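Local structure of CT021 (Chlamydia trachomatis serovar L2, 6UXD) at residues Leu14-Arg17 with Pro18-Ala22. The protein is of unknown function, though its family belongs to the LolA/LolB clan, which hints at a fold related to lipoprotein carriers. Sequence-based numbering, arbitrary orientation.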
loop_
_atom_site.group_PDB
_atom_site.type_symbol
_atom_site.label_atom_id
_atom_site.label_comp_id
_atom_site.label_asym_id
_atom_site.label_seq_id
_atom_site.Cartn_x
_atom_site.Cartn_y
_atom_site.Cartn_z
ATOM N N LEU A 14 -3.623 8.477 6.003
ATOM C CA LEU A 14 -4.761 9.380 5.991
ATOM C C LEU A 14 -4.386 10.794 5.570
ATOM O O LEU A 14 -5.295 11.604 5.381
ATOM C CB LEU A 14 -5.451 9.453 7.367
ATOM C CG LEU A 14 -6.214 8.203 7.814
ATOM C CD1 LEU A 14 -6.876 8.459 9.164
ATOM C CD2 LEU A 14 -7.238 7.793 6.807
ATOM N N THR A 15 -3.089 11.126 5.463
ATOM C CA THR A 15 -2.690 12.396 4.871
ATOM C C THR A 15 -2.780 12.384 3.341
ATOM O O THR A 15 -2.751 13.451 2.726
ATOM C CB THR A 15 -1.259 12.773 5.301
ATOM O OG1 THR A 15 -0.296 11.957 4.610
ATOM C CG2 THR A 15 -1.065 12.579 6.813
ATOM N N ALA A 16 -2.920 11.218 2.710
ATOM C CA ALA A 16 -3.046 11.186 1.258
ATOM C C ALA A 16 -4.346 11.858 0.831
ATOM O O ALA A 16 -5.241 12.092 1.637
ATOM C CB ALA A 16 -3.011 9.755 0.731
ATOM N N ARG A 17 -4.442 12.171 -0.460
ATOM C CA ARG A 17 -5.635 12.788 -1.029
ATOM C C ARG A 17 -6.294 11.876 -2.050
ATOM O O ARG A 17 -5.619 11.043 -2.665
ATOM C CB ARG A 17 -5.295 14.118 -1.708
ATOM C CG ARG A 17 -4.603 15.079 -0.775
ATOM C CD ARG A 17 -4.195 16.347 -1.480
ATOM N NE ARG A 17 -3.397 17.185 -0.588
ATOM C CZ ARG A 17 -2.645 18.206 -0.987
ATOM N NH1 ARG A 17 -2.572 18.527 -2.280
ATOM N NH2 ARG A 17 -1.959 18.900 -0.088
ATOM N N PRO A 18 -7.610 12.015 -2.267
ATOM C CA PRO A 18 -8.265 11.252 -3.335
ATOM C C PRO A 18 -7.531 11.382 -4.658
ATOM O O PRO A 18 -7.087 12.462 -5.041
ATOM C CB PRO A 18 -9.660 11.877 -3.415
ATOM C CG PRO A 18 -9.926 12.322 -2.010
ATOM C CD PRO A 18 -8.582 12.803 -1.485
ATOM N N GLY A 19 -7.431 10.262 -5.367
ATOM C CA GLY A 19 -6.653 10.167 -6.567
ATOM C C GLY A 19 -5.203 9.751 -6.355
ATOM O O GLY A 19 -4.540 9.376 -7.320
ATOM N N ASP A 20 -4.690 9.835 -5.128
ATOM C CA ASP A 20 -3.344 9.359 -4.840
ATOM C C ASP A 20 -3.283 7.843 -4.949
ATOM O O ASP A 20 -4.195 7.142 -4.508
ATOM C CB ASP A 20 -2.908 9.789 -3.447
ATOM C CG ASP A 20 -2.654 11.267 -3.355
ATOM O OD1 ASP A 20 -2.738 11.929 -4.409
ATOM O OD2 ASP A 20 -2.394 11.766 -2.239
ATOM N N TYR A 21 -2.201 7.330 -5.548
ATOM C CA TYR A 21 -2.075 5.901 -5.768
ATOM C C TYR A 21 -0.618 5.482 -5.612
ATOM O O TYR A 21 0.292 6.315 -5.577
ATOM C CB TYR A 21 -2.607 5.491 -7.131
ATOM C CG TYR A 21 -1.661 5.800 -8.261
ATOM C CD1 TYR A 21 -0.809 4.834 -8.772
ATOM C CD2 TYR A 21 -1.616 7.064 -8.800
ATOM C CE1 TYR A 21 0.072 5.140 -9.816
ATOM C CE2 TYR A 21 -0.763 7.375 -9.810
ATOM C CZ TYR A 21 0.077 6.419 -10.327
ATOM O OH TYR A 21 0.924 6.761 -11.359
ATOM N N ALA A 22 -0.411 4.171 -5.485
ATOM C CA ALA A 22 0.934 3.599 -5.481
ATOM C C ALA A 22 0.863 2.118 -5.838
ATOM O O ALA A 22 -0.127 1.440 -5.546
ATOM C CB ALA A 22 1.603 3.807 -4.123
#
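Arg17 and Asp20 face each other across the ends of a type II beta turn, a local contact that links the loop after helix 9-13 to strand 21-26. Asp20 N donates to Arg17 O at 2.9 Å, the bond that closes the turn. Pro18 suits the second position because its ring already holds phi near the value needed there. Gly19, at phi 90°, takes the third, where a CB would press on the carbonyl oxygen of Pro18. A second bond runs the other way: Arg17 N donates to Asp20 OD2 at 2.7 Å, in a nearly straight bond (173°) that arrives from well above the carboxylate plane. With chi1 at -71°, CG of Asp20 lies beside its own backbone N, which turns the carboxylate back over the start of the turn. There OD2 also packs against Ala16 CB at 3.6 Å, a small methyl that probably leaves the acid room to approach the backbone. Arg17 instead sends an extended chain away from the turn. Arg180 forms a salt bridge to Asp20 OD2, and His205 ND1 bonds to OD1. The buried carboxylate is thus held through both oxygens, tying the turn to residues from later in the chain, and the cationic Arg180 probably helps to keep it ionised.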